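Local coordinates for enoyl-CoA hydratase/isomerase (Shewanella pealeana, PDB 4KPK), which probably acts on acyl-CoA thioesters as a hydratase or isomerase of the crotonase family, though its own substrate is not established, at residues Y40-L45 with V53-D58; E82-L87 with F133-I138; L152-D157 with P183-A188; A161-S166 with I218-D223. All blocks are in the same frame, centred on the assembly; numbering follows the deposited sequence.

Contact 1: residues Y40-L45 with V53-D58; sequences YLSCTL and VLDRSD. With EDO (1,2-ethanediol), chain B.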
loop_
_atom_site.group_PDB
_atom_site.type_symbol
_atom_site.label_atom_id
_atom_site.label_comp_id
_atom_site.label_asym_id
_atom_site.label_seq_id
_atom_site.Cartn_x
_atom_site.Cartn_y
_atom_site.Cartn_z
ATOM N N TYR A 40 11.979 -26.472 22.051
ATOM C CA TYR A 40 10.765 -25.723 21.856
ATOM C C TYR A 40 10.079 -25.912 20.537
ATOM O O TYR A 40 8.874 -25.548 20.378
ATOM C CB TYR A 40 11.048 -24.246 21.972
ATOM C CG TYR A 40 11.485 -23.758 23.322
ATOM C CD1 TYR A 40 11.390 -24.537 24.482
ATOM C CD2 TYR A 40 11.922 -22.479 23.453
ATOM C CE1 TYR A 40 11.773 -24.030 25.717
ATOM C CE2 TYR A 40 12.279 -21.976 24.670
ATOM C CZ TYR A 40 12.212 -22.738 25.786
ATOM O OH TYR A 40 12.595 -22.137 26.955
ATOM N N LEU A 41 10.793 -26.505 19.596
ATOM C CA LEU A 41 10.250 -26.730 18.259
ATOM C C LEU A 41 10.229 -28.224 17.936
ATOM O O LEU A 41 11.007 -28.981 18.502
ATOM C CB LEU A 41 11.129 -26.022 17.216
ATOM C CG LEU A 41 11.272 -24.511 17.329
ATOM C CD1 LEU A 41 12.312 -23.951 16.337
ATOM C CD2 LEU A 41 9.903 -23.890 17.115
ATOM N N SER A 42 9.347 -28.604 16.996
ATOM C CA SER A 42 9.469 -29.830 16.204
ATOM C C SER A 42 9.779 -29.461 14.800
ATOM O O SER A 42 9.441 -28.355 14.324
ATOM C CB SER A 42 8.133 -30.623 16.085
ATOM O OG SER A 42 7.632 -30.992 17.336
ATOM N N CYS A 43 10.307 -30.427 14.070
ATOM C CA CYS A 43 10.491 -30.211 12.669
ATOM C C CYS A 43 10.431 -31.524 11.974
ATOM O O CYS A 43 10.929 -32.518 12.492
ATOM C CB CYS A 43 11.817 -29.446 12.410
ATOM S SG CYS A 43 13.290 -30.204 13.075
ATOM N N THR A 44 9.760 -31.549 10.819
ATOM C CA THR A 44 9.593 -32.772 10.028
ATOM C C THR A 44 9.714 -32.459 8.565
ATOM O O THR A 44 9.554 -31.301 8.141
ATOM C CB THR A 44 8.197 -33.456 10.283
ATOM O OG1 THR A 44 7.152 -32.553 9.903
ATOM C CG2 THR A 44 8.064 -33.781 11.707
ATOM N N LEU A 45 9.972 -33.492 7.775
ATOM C CA LEU A 45 10.156 -33.326 6.348
ATOM C C LEU A 45 9.577 -34.509 5.595
ATOM O O LEU A 45 9.981 -35.625 5.806
ATOM C CB LEU A 45 11.650 -33.176 6.048
ATOM C CG LEU A 45 12.034 -32.931 4.599
ATOM C CD1 LEU A 45 11.476 -31.620 4.083
ATOM C CD2 LEU A 45 13.562 -32.905 4.522
ATOM N N VAL A 53 7.385 -26.319 13.778
ATOM C CA VAL A 53 6.242 -26.364 14.644
ATOM C C VAL A 53 6.577 -25.852 16.061
ATOM O O VAL A 53 7.401 -26.435 16.750
ATOM C CB VAL A 53 5.632 -27.777 14.733
ATOM C CG1 VAL A 53 4.375 -27.758 15.623
ATOM C CG2 VAL A 53 5.295 -28.325 13.349
ATOM N N LEU A 54 5.831 -24.827 16.498
ATOM C CA LEU A 54 5.968 -24.258 17.826
ATOM C C LEU A 54 5.295 -25.244 18.730
ATOM O O LEU A 54 4.031 -25.607 18.591
ATOM C CB LEU A 54 5.379 -22.851 17.954
ATOM C CG LEU A 54 6.161 -21.723 17.271
ATOM C CD1 LEU A 54 6.378 -22.036 15.813
ATOM C CD2 LEU A 54 5.491 -20.354 17.414
ATOM N N ASP A 55 6.166 -25.750 19.587
ATOM C CA ASP A 55 5.897 -26.955 20.406
ATOM C C ASP A 55 6.229 -26.696 21.858
ATOM O O ASP A 55 6.778 -27.522 22.556
ATOM C CB ASP A 55 6.693 -28.184 19.878
ATOM C CG ASP A 55 6.212 -29.505 20.493
ATOM O OD1 ASP A 55 4.961 -29.664 20.690
ATOM O OD2 ASP A 55 7.066 -30.364 20.802
ATOM N N ARG A 56 5.843 -25.534 22.332
ATOM C CA ARG A 56 5.976 -25.216 23.727
ATOM C C ARG A 56 4.604 -24.829 24.286
ATOM O O ARG A 56 4.483 -23.820 24.977
ATOM C CB ARG A 56 6.958 -24.041 23.845
ATOM C CG ARG A 56 7.552 -23.865 25.197
ATOM C CD ARG A 56 8.287 -22.540 25.229
ATOM N NE ARG A 56 8.720 -22.312 26.569
ATOM C CZ ARG A 56 9.002 -21.127 27.107
ATOM N NH1 ARG A 56 8.904 -19.963 26.428
ATOM N NH2 ARG A 56 9.366 -21.101 28.374
ATOM N N SER A 57 3.568 -25.611 23.992
ATOM C CA SER A 57 2.218 -25.191 24.391
ATOM C C SER A 57 2.096 -24.908 25.883
ATOM O O SER A 57 1.360 -23.989 26.286
ATOM C CB SER A 57 1.091 -26.147 23.917
ATOM O OG SER A 57 1.209 -27.465 24.457
ATOM N N ASP A 58 2.829 -25.639 26.710
ATOM C CA ASP A 58 2.670 -25.516 28.176
ATOM C C ASP A 58 2.908 -24.072 28.608
ATOM O O ASP A 58 2.219 -23.601 29.558
ATOM C CB ASP A 58 3.583 -26.488 28.968
ATOM C CG ASP A 58 3.240 -27.968 28.735
ATOM O OD1 ASP A 58 2.245 -28.267 28.040
ATOM O OD2 ASP A 58 3.980 -28.838 29.250
HETATM C C1 EDO B . 10.751 -31.210 20.294
HETATM O O1 EDO B . 11.946 -30.718 19.689
HETATM C C2 EDO B . 9.926 -31.690 19.112
HETATM O O2 EDO B . 9.304 -32.931 19.391
#

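Contact 2: residues E82-L87 with F133-I138; sequences EQCQIL and FPKPTI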
loop_
_atom_site.group_PDB
_atom_site.type_symbol
_atom_site.label_atom_id
_atom_site.label_comp_id
_atom_site.label_asym_id
_atom_site.label_seq_id
_atom_site.Cartn_x
_atom_site.Cartn_y
_atom_site.Cartn_z
ATOM N N GLU A 82 17.799 -29.867 -0.009
ATOM C CA GLU A 82 17.303 -29.983 -1.387
ATOM C C GLU A 82 15.921 -30.658 -1.517
ATOM O O GLU A 82 15.216 -30.440 -2.504
ATOM C CB GLU A 82 18.301 -30.801 -2.212
ATOM C CG GLU A 82 19.721 -30.265 -2.188
ATOM C CD GLU A 82 20.282 -30.163 -3.590
ATOM O OE1 GLU A 82 20.457 -29.021 -4.059
ATOM O OE2 GLU A 82 20.499 -31.215 -4.235
ATOM N N GLN A 83 15.569 -31.509 -0.552
ATOM C CA GLN A 83 14.227 -32.144 -0.458
ATOM C C GLN A 83 13.078 -31.214 0.088
ATOM O O GLN A 83 11.899 -31.595 0.142
ATOM C CB GLN A 83 14.360 -33.389 0.419
ATOM C CG GLN A 83 13.348 -34.493 0.131
ATOM C CD GLN A 83 13.260 -35.516 1.265
ATOM O OE1 GLN A 83 14.270 -36.128 1.622
ATOM N NE2 GLN A 83 12.055 -35.701 1.838
ATOM N N CYS A 84 13.438 -29.999 0.511
ATOM C CA CYS A 84 12.473 -29.001 0.993
ATOM C C CYS A 84 12.124 -28.078 -0.157
ATOM O O CYS A 84 12.977 -27.271 -0.607
ATOM C CB CYS A 84 13.051 -28.195 2.174
ATOM S SG CYS A 84 12.005 -26.794 2.649
ATOM N N GLN A 85 10.898 -28.209 -0.669
ATOM C CA GLN A 85 10.386 -27.248 -1.670
ATOM C C GLN A 85 9.573 -26.130 -1.017
ATOM O O GLN A 85 9.480 -25.057 -1.555
ATOM C CB GLN A 85 9.466 -27.921 -2.703
ATOM C CG GLN A 85 10.157 -28.692 -3.831
ATOM C CD GLN A 85 10.145 -30.225 -3.659
ATOM O OE1 GLN A 85 9.108 -30.915 -3.872
ATOM N NE2 GLN A 85 11.313 -30.774 -3.310
ATOM N N ILE A 86 8.911 -26.430 0.096
ATOM C CA ILE A 86 8.013 -25.535 0.764
ATOM C C ILE A 86 8.354 -25.662 2.238
ATOM O O ILE A 86 8.767 -26.730 2.659
ATOM C CB ILE A 86 6.546 -26.030 0.559
ATOM C CG1 ILE A 86 6.026 -25.629 -0.823
ATOM C CG2 ILE A 86 5.594 -25.533 1.632
ATOM C CD1 ILE A 86 4.783 -26.424 -1.190
ATOM N N LEU A 87 8.166 -24.565 2.997
ATOM C CA LEU A 87 8.278 -24.536 4.453
ATOM C C LEU A 87 6.945 -24.077 5.014
ATOM O O LEU A 87 6.478 -22.981 4.708
ATOM C CB LEU A 87 9.341 -23.545 4.952
ATOM C CG LEU A 87 9.346 -23.459 6.491
ATOM C CD1 LEU A 87 9.717 -24.790 7.163
ATOM C CD2 LEU A 87 10.183 -22.332 7.009
ATOM N N PHE A 133 13.637 -16.238 2.900
ATOM C CA PHE A 133 13.729 -17.683 2.652
ATOM C C PHE A 133 13.395 -17.959 1.194
ATOM O O PHE A 133 12.378 -17.467 0.730
ATOM C CB PHE A 133 12.744 -18.426 3.561
ATOM C CG PHE A 133 13.067 -19.874 3.771
ATOM C CD1 PHE A 133 14.057 -20.249 4.672
ATOM C CD2 PHE A 133 12.341 -20.864 3.120
ATOM C CE1 PHE A 133 14.340 -21.569 4.902
ATOM C CE2 PHE A 133 12.623 -22.217 3.322
ATOM C CZ PHE A 133 13.640 -22.577 4.200
ATOM N N PRO A 134 14.283 -18.675 0.439
ATOM C CA PRO A 134 14.173 -18.722 -1.031
ATOM C C PRO A 134 13.186 -19.765 -1.534
ATOM O O PRO A 134 13.337 -20.299 -2.644
ATOM C CB PRO A 134 15.625 -19.075 -1.493
ATOM C CG PRO A 134 16.197 -19.792 -0.320
ATOM C CD PRO A 134 15.630 -19.084 0.890
ATOM N N LYS A 135 12.149 -20.007 -0.738
ATOM C CA LYS A 135 11.182 -21.028 -0.964
ATOM C C LYS A 135 9.860 -20.534 -0.346
ATOM O O LYS A 135 9.863 -19.769 0.631
ATOM C CB LYS A 135 11.635 -22.305 -0.246
ATOM C CG LYS A 135 12.895 -22.947 -0.799
ATOM C CD LYS A 135 13.515 -23.970 0.141
ATOM C CE LYS A 135 14.673 -24.676 -0.556
ATOM N NZ LYS A 135 15.444 -25.521 0.395
ATOM N N PRO A 136 8.726 -20.923 -0.950
ATOM C CA PRO A 136 7.452 -20.450 -0.426
ATOM C C PRO A 136 7.261 -20.899 0.983
ATOM O O PRO A 136 7.581 -22.032 1.303
ATOM C CB PRO A 136 6.404 -21.124 -1.336
ATOM C CG PRO A 136 7.096 -22.267 -1.968
ATOM C CD PRO A 136 8.549 -21.911 -2.026
ATOM N N THR A 137 6.809 -19.967 1.820
ATOM C CA THR A 137 6.479 -20.199 3.220
ATOM C C THR A 137 4.962 -19.979 3.431
ATOM O O THR A 137 4.413 -19.051 2.918
ATOM C CB THR A 137 7.265 -19.258 4.115
ATOM O OG1 THR A 137 7.021 -17.889 3.712
ATOM C CG2 THR A 137 8.761 -19.531 3.973
ATOM N N ILE A 138 4.336 -20.842 4.215
ATOM C CA ILE A 138 2.895 -20.794 4.581
ATOM C C ILE A 138 2.895 -20.833 6.093
ATOM O O ILE A 138 3.455 -21.757 6.663
ATOM C CB ILE A 138 2.126 -22.048 4.060
ATOM C CG1 ILE A 138 2.311 -22.128 2.548
ATOM C CG2 ILE A 138 0.593 -21.969 4.368
ATOM C CD1 ILE A 138 1.832 -23.355 1.902
#

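Contact 3: residues L152-D157 with P183-A188; sequences LICCSD and PYVTRA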
loop_
_atom_site.group_PDB
_atom_site.type_symbol
_atom_site.label_atom_id
_atom_site.label_comp_id
_atom_site.label_asym_id
_atom_site.label_seq_id
_atom_site.Cartn_x
_atom_site.Cartn_y
_atom_site.Cartn_z
ATOM N N LEU A 152 6.703 -12.932 12.261
ATOM C CA LEU A 152 6.727 -14.129 11.463
ATOM C C LEU A 152 5.608 -14.213 10.471
ATOM O O LEU A 152 5.823 -14.616 9.338
ATOM C CB LEU A 152 6.652 -15.383 12.347
ATOM C CG LEU A 152 7.792 -15.509 13.395
ATOM C CD1 LEU A 152 7.511 -16.756 14.186
ATOM C CD2 LEU A 152 9.204 -15.531 12.817
ATOM N N ILE A 153 4.388 -13.923 10.894
ATOM C CA ILE A 153 3.253 -14.015 9.972
ATOM C C ILE A 153 3.431 -13.035 8.829
ATOM O O ILE A 153 3.324 -13.375 7.674
ATOM C CB ILE A 153 1.938 -13.696 10.703
ATOM C CG1 ILE A 153 1.649 -14.823 11.657
ATOM C CG2 ILE A 153 0.841 -13.432 9.680
ATOM C CD1 ILE A 153 0.751 -14.416 12.795
ATOM N N CYS A 154 3.774 -11.812 9.163
ATOM C CA CYS A 154 4.130 -10.830 8.146
ATOM C C CYS A 154 5.346 -11.117 7.297
ATOM O O CYS A 154 5.474 -10.504 6.245
ATOM C CB CYS A 154 4.202 -9.439 8.747
ATOM S SG CYS A 154 2.512 -9.072 9.267
ATOM N N CYS A 155 6.182 -12.068 7.704
ATOM C CA CYS A 155 7.345 -12.486 6.932
ATOM C C CYS A 155 7.024 -13.648 5.994
ATOM O O CYS A 155 7.799 -13.950 5.091
ATOM C CB CYS A 155 8.506 -12.828 7.869
ATOM S SG CYS A 155 9.275 -11.352 8.526
ATOM N N SER A 156 5.874 -14.277 6.199
ATOM C CA SER A 156 5.488 -15.462 5.432
ATOM C C SER A 156 4.851 -15.037 4.158
ATOM O O SER A 156 4.338 -13.960 4.074
ATOM C CB SER A 156 4.530 -16.334 6.219
ATOM O OG SER A 156 5.174 -16.772 7.417
ATOM N N ASP A 157 4.907 -15.884 3.136
ATOM C CA ASP A 157 4.323 -15.521 1.849
ATOM C C ASP A 157 2.754 -15.712 1.893
ATOM O O ASP A 157 2.017 -14.952 1.233
ATOM C CB ASP A 157 4.960 -16.344 0.740
ATOM C CG ASP A 157 6.485 -16.068 0.585
ATOM O OD1 ASP A 157 6.899 -14.888 0.541
ATOM O OD2 ASP A 157 7.279 -17.050 0.504
ATOM N N PRO A 183 9.110 -3.422 10.095
ATOM C CA PRO A 183 9.255 -3.237 8.660
ATOM C C PRO A 183 8.355 -4.185 7.906
ATOM O O PRO A 183 7.783 -3.844 6.890
ATOM C CB PRO A 183 10.800 -3.514 8.389
ATOM C CG PRO A 183 11.488 -3.349 9.704
ATOM C CD PRO A 183 10.428 -3.588 10.779
ATOM N N TYR A 184 8.266 -5.399 8.405
ATOM C CA TYR A 184 7.506 -6.449 7.799
ATOM C C TYR A 184 6.040 -6.227 8.074
ATOM O O TYR A 184 5.188 -6.461 7.243
ATOM C CB TYR A 184 7.993 -7.793 8.374
ATOM C CG TYR A 184 9.496 -7.892 8.247
ATOM C CD1 TYR A 184 10.088 -8.233 7.040
ATOM C CD2 TYR A 184 10.324 -7.612 9.312
ATOM C CE1 TYR A 184 11.509 -8.292 6.909
ATOM C CE2 TYR A 184 11.728 -7.638 9.176
ATOM C CZ TYR A 184 12.317 -7.994 7.993
ATOM O OH TYR A 184 13.733 -8.039 7.861
ATOM N N VAL A 185 5.736 -5.749 9.255
ATOM C CA VAL A 185 4.327 -5.616 9.620
ATOM C C VAL A 185 3.730 -4.481 8.824
ATOM O O VAL A 185 2.614 -4.599 8.338
ATOM C CB VAL A 185 4.150 -5.436 11.114
ATOM C CG1 VAL A 185 2.769 -4.893 11.470
ATOM C CG2 VAL A 185 4.433 -6.757 11.812
ATOM N N THR A 186 4.520 -3.417 8.649
ATOM C CA THR A 186 4.132 -2.244 7.885
ATOM C C THR A 186 3.961 -2.550 6.407
ATOM O O THR A 186 3.004 -2.077 5.731
ATOM C CB THR A 186 5.135 -1.083 8.138
ATOM O OG1 THR A 186 5.178 -0.853 9.528
ATOM C CG2 THR A 186 4.677 0.198 7.512
ATOM N N ARG A 187 4.856 -3.353 5.887
ATOM C CA ARG A 187 4.708 -3.789 4.522
ATOM C C ARG A 187 3.353 -4.523 4.340
ATOM O O ARG A 187 2.679 -4.360 3.326
ATOM C CB ARG A 187 5.831 -4.737 4.136
ATOM C CG ARG A 187 5.956 -4.969 2.661
ATOM C CD ARG A 187 7.006 -6.000 2.340
ATOM N NE ARG A 187 6.930 -7.084 3.269
ATOM C CZ ARG A 187 7.879 -7.989 3.486
ATOM N NH1 ARG A 187 9.021 -7.917 2.847
ATOM N NH2 ARG A 187 7.659 -8.987 4.357
ATOM N N ALA A 188 2.971 -5.333 5.306
ATOM C CA ALA A 188 1.772 -6.148 5.151
ATOM C C ALA A 188 0.507 -5.342 5.250
ATOM O O ALA A 188 -0.281 -5.355 4.354
ATOM C CB ALA A 188 1.784 -7.223 6.199
#

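Contact 4: residues A161-S166 with I218-D223; sequences ANERAS and INDDLD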
loop_
_atom_site.group_PDB
_atom_site.type_symbol
_atom_site.label_atom_id
_atom_site.label_comp_id
_atom_site.label_asym_id
_atom_site.label_seq_id
_atom_site.Cartn_x
_atom_site.Cartn_y
_atom_site.Cartn_z
ATOM N N ALA A 161 -5.438 -18.091 9.163
ATOM C CA ALA A 161 -5.745 -18.135 10.594
ATOM C C ALA A 161 -7.165 -18.751 10.832
ATOM O O ALA A 161 -7.938 -18.782 9.893
ATOM C CB ALA A 161 -5.671 -16.763 11.199
ATOM N N ASN A 162 -7.441 -19.249 12.056
ATOM C CA ASN A 162 -8.810 -19.698 12.436
ATOM C C ASN A 162 -9.620 -18.504 12.887
ATOM O O ASN A 162 -9.098 -17.389 12.921
ATOM C CB ASN A 162 -8.816 -20.830 13.478
ATOM C CG ASN A 162 -8.337 -20.408 14.858
ATOM O OD1 ASN A 162 -8.042 -19.246 15.149
ATOM N ND2 ASN A 162 -8.248 -21.390 15.728
ATOM N N GLU A 163 -10.899 -18.727 13.191
ATOM C CA GLU A 163 -11.838 -17.631 13.449
ATOM C C GLU A 163 -11.594 -16.924 14.776
ATOM O O GLU A 163 -11.885 -15.728 14.910
ATOM C CB GLU A 163 -13.290 -18.150 13.355
ATOM C CG GLU A 163 -13.889 -18.021 11.955
ATOM C CD GLU A 163 -15.066 -18.952 11.736
ATOM O OE1 GLU A 163 -16.054 -18.858 12.495
ATOM O OE2 GLU A 163 -15.025 -19.764 10.780
ATOM N N ARG A 164 -11.055 -17.660 15.743
ATOM C CA ARG A 164 -10.682 -17.103 17.063
ATOM C C ARG A 164 -9.335 -16.355 17.067
ATOM O O ARG A 164 -8.959 -15.821 18.131
ATOM C CB ARG A 164 -10.551 -18.207 18.115
ATOM C CG ARG A 164 -11.846 -18.625 18.764
ATOM C CD ARG A 164 -11.573 -19.755 19.753
ATOM N NE ARG A 164 -12.787 -20.182 20.463
ATOM C CZ ARG A 164 -13.377 -19.496 21.446
ATOM N NH1 ARG A 164 -12.892 -18.321 21.847
ATOM N NH2 ARG A 164 -14.466 -19.983 22.041
ATOM N N ALA A 165 -8.603 -16.341 15.930
ATOM C CA ALA A 165 -7.253 -15.686 15.924
ATOM C C ALA A 165 -7.246 -14.263 16.429
ATOM O O ALA A 165 -8.133 -13.474 16.163
ATOM C CB ALA A 165 -6.617 -15.737 14.568
ATOM N N SER A 166 -6.218 -13.937 17.176
ATOM C CA SER A 166 -6.193 -12.721 17.929
ATOM C C SER A 166 -4.872 -12.020 17.662
ATOM O O SER A 166 -3.829 -12.693 17.616
ATOM C CB SER A 166 -6.247 -13.099 19.411
ATOM O OG SER A 166 -7.190 -12.343 20.056
ATOM N N ILE A 218 -9.303 -17.341 6.172
ATOM C CA ILE A 218 -9.780 -17.709 7.479
ATOM C C ILE A 218 -10.463 -19.078 7.367
ATOM O O ILE A 218 -11.374 -19.270 6.549
ATOM C CB ILE A 218 -10.820 -16.702 7.995
ATOM C CG1 ILE A 218 -10.262 -15.263 8.168
ATOM C CG2 ILE A 218 -11.420 -17.182 9.311
ATOM C CD1 ILE A 218 -11.315 -14.246 8.622
ATOM N N ASN A 219 -10.047 -20.017 8.204
ATOM C CA ASN A 219 -10.616 -21.344 8.190
ATOM C C ASN A 219 -10.292 -22.015 9.495
ATOM O O ASN A 219 -9.113 -22.105 9.888
ATOM C CB ASN A 219 -9.993 -22.131 7.035
ATOM C CG ASN A 219 -10.812 -23.362 6.621
ATOM O OD1 ASN A 219 -11.576 -23.931 7.396
ATOM N ND2 ASN A 219 -10.613 -23.784 5.386
ATOM N N ASP A 220 -11.315 -22.484 10.202
ATOM C CA ASP A 220 -11.086 -23.350 11.385
ATOM C C ASP A 220 -10.346 -24.685 11.102
ATOM O O ASP A 220 -9.792 -25.292 11.995
ATOM C CB ASP A 220 -12.410 -23.654 12.083
ATOM C CG ASP A 220 -12.915 -22.496 12.896
ATOM O OD1 ASP A 220 -12.112 -21.578 13.245
ATOM O OD2 ASP A 220 -14.121 -22.533 13.191
ATOM N N ASP A 221 -10.340 -25.150 9.865
ATOM C CA ASP A 221 -9.590 -26.331 9.566
ATOM C C ASP A 221 -8.377 -25.851 8.820
ATOM O O ASP A 221 -8.419 -25.707 7.610
ATOM C CB ASP A 221 -10.423 -27.277 8.723
ATOM C CG ASP A 221 -9.779 -28.627 8.573
ATOM O OD1 ASP A 221 -8.512 -28.796 8.713
ATOM O OD2 ASP A 221 -10.557 -29.560 8.345
ATOM N N LEU A 222 -7.305 -25.593 9.568
ATOM C CA LEU A 222 -6.081 -25.012 9.029
ATOM C C LEU A 222 -5.372 -25.952 8.030
ATOM O O LEU A 222 -4.865 -25.480 7.010
ATOM C CB LEU A 222 -5.157 -24.586 10.189
ATOM C CG LEU A 222 -5.754 -23.429 10.998
ATOM C CD1 LEU A 222 -5.074 -23.180 12.345
ATOM C CD2 LEU A 222 -5.855 -22.181 10.156
ATOM N N ASP A 223 -5.438 -27.257 8.297
ATOM C CA ASP A 223 -4.860 -28.323 7.433
ATOM C C ASP A 223 -5.576 -28.428 6.078
ATOM O O ASP A 223 -4.952 -28.370 5.047
ATOM C CB ASP A 223 -4.876 -29.693 8.151
ATOM C CG ASP A 223 -3.736 -29.855 9.159
ATOM O OD1 ASP A 223 -2.992 -28.880 9.413
ATOM O OD2 ASP A 223 -3.563 -30.963 9.709
HETATM O O HOH W 1 -8.209 -24.234 14.401
HETATM O O HOH W 2 -11.388 -20.857 15.742
#

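Contact 1: residues Y40-L45 with V53-D58
Arg-56 lays its side chain along one face of the Tyr-40 ring. From CB, which heads toward segment 40-45, CG leaves anti to the backbone N (chi1 -161°) and the chain extends to NE, carrying CD over the ring and the guanidinium out past CZ toward OH. CG comes near CD1; CD sits over the ring centre, 3.7 Å from the centroid, as a CH-pi contact. NE rides above CZ of Tyr-40 at 3.6 Å, and the guanidinium, its plane 15° from that of the ring, makes an off-centre cation-pi stack. Asp-101 and Ala-62 take the far nitrogens, and Asp-64 receives the tyrosine OH. Were Tyr-40 an alanine, the face under CD and NE would probably be lost, though the arginine tip stays tied, and Asp-64 would lack its hydroxyl partner.

Behind the stack the backbones pair. Asp-55 N bonds to Tyr-40 O at 2.8 Å, with Ser-42 N to Val-53 O and Val-53 N to Ser-42 O both 2.9 Å. Leu-41 CD2 touches Leu-54 CD1 on the face that helix 65-80 packs against. This is the open end of an antiparallel beta hairpin, strands 41-46 and 49-54, at the edge of the crotonase-fold sheet.

Contact 2: residues E82-L87 with F133-I138
Ile-86 and Pro-136 meet at about a right angle, CG1 of the isoleucine against CG of the proline ring at 3.7 Å. On the other side of the strand, Leu-87 comes over one face of the Phe-133 ring, its CB 3.9 Å from CE2 and its CD2 above the same face, while Thr-137 sets its CG2 beside that CB. The residues thus alternate: Ile-86 and Pro-136 reach Leu-233 of helix 222-235, whereas Leu-87 packs on Leu-75 and Phe-78 of helix 65-80.

Lys-135 lies across the loop that leads into strand 86-91. Its CB sits beside Gln-85 O at 3.7 Å. Beyond CG the chain is extended, which brings CD within 4.1 Å of Cys-84 SG and CE close to Cys-84 O. The ammonium then arrives where the preceding helix ends, and NZ donates to the carbonyls of Phe-78, Lys-79 and Asn-81. A positive charge gathered among C-terminal carbonyls is likely to be favoured by the helix dipole.

Two backbone bonds then tie the strands: Leu-87 N to Pro-136 O at 3.1 Å, nearly straight at the hydrogen (172°), and Ile-138 N to Leu-87 O, also 3.1 Å. Both flank the CA of Thr-137, which itself leans on Leu-87 O. The hydroxyl of Thr-137 turns to the backbone N of Asp-157. Leu-87 thus bonds to the residues before and after Thr-137, as in a parallel bridge, the start of a strand pair in the central sheet of the crotonase fold, linked through intervening helices.

Contact 3: residues L152-D157 with P183-A188
Cys-154 presses its side chain into helix 182-189 in the buried helix-helix packing of the crotonase fold, where the C-terminal end of helix 148-155 meets that helix. Its CB rests 3.5 Å from Tyr-184 O, while SG lies against Ala-188 CB at 3.7 Å and against Val-185 CG2. The sulfur stands anti to its own carbonyl carbon (chi1 -65°), a turn that carries it in among these apolar groups.

Cys-155 makes a sulfur-aromatic contact with Tyr-184. SG is over the ring face, displaced toward the CG and CD1 side, 3.8 Å from the centroid; Pro-183 CB stands above the opposite face, toward the rim. A serine in place of Tyr-184 would probably strip the Cys-155 sulfur of its aromatic cover and open a gap between it and Pro-183.

Further out, Asp-131 of helix 113-132 and Glu-252 form salt bridges with Arg-187 through NH2 and NH1 respectively, and so fix the plane of its guanidinium. The neighbouring subunits close around the pair: Arg-192 of the second subunit packs on Cys-154 and Ala-188, and Ile-256 of the third packs on Tyr-184 and Arg-187, placing this contact beside the trimer interfaces. Bent at chi3 (41°), the Arg-187 chain turns NH2 back to the end of helix 148-155, where it donates at 3.3 Å to Cys-154 O, the oxygen lying in the guanidinium plane.

Contact 4: residues A161-S166 with I218-D223
Ala-161 and Ile-218 pair in parallel at the edge of the central crotonase-fold sheet, where strand 158-161 runs out into a type I beta turn from Asn-162 to Ala-165. Ala-161 O accepts from Asn-219 N at 3.0 Å and is also approached by Ile-218 CA. Leu-222 lays CD2 against the backbone between Ala-161 and Asn-162, at 3.7 Å from Ala-161 C.

The carboxylate of Asp-220 serves the turn. OD1 takes the N-H of Glu-163 nearly along its own C-O axis, and the bond is almost straight at the hydrogen (174°). The same oxygen receives a proton from water 2, which in turn accepts from Arg-164 N; two successive turn amides are thus satisfied, one directly and one through water. Glu-163 OE2 comes to 3.8 Å from Asp-220 OD2, a proximity of like charges that would probably raise the proton affinity of one or both groups.

Asn-162 divides its amide. OD1 accepts from the backbone N of Gly-143, while ND2 gives a proton to water 1, which donates on to Asp-220 O. On the other segment, Asn-219 OD1 accepts Asp-221 N in an Asx turn, and Asp-221 as N-cap bonds through OD1 to Ala-224 N, opening helix 222-235. Among these polar groups the aliphatic stem of Glu-163 crosses Ile-218 at about a right angle, its CG 3.7 Å from Ile-218 CG2.

Overall arrangement
Contacts 1, 2 and 4 pair strands of one six-stranded sheet: contact 1 on its outer hairpin, contact 2 among the inner parallel strands, contact 4 at the opposite edge. Contact 3 instead joins two helices. Contacts 2 and 3 are buried, contact 2 aliphatic and aromatic, contact 3 built on two cysteine sulfurs, with their charges taken up by carbonyls or salt bridges; contact 4 is at the surface and relies on carboxylates and water, and contact 1, partly buried, combines hairpin hydrogen bonds with a cation-pi stack. Strand 137-141 leads into helix 148-155, so contacts 2 and 3 adjoin, and Leu-45 packs on Gln-83 between contacts 1 and 2. Only contact 3 is touched by other subunits.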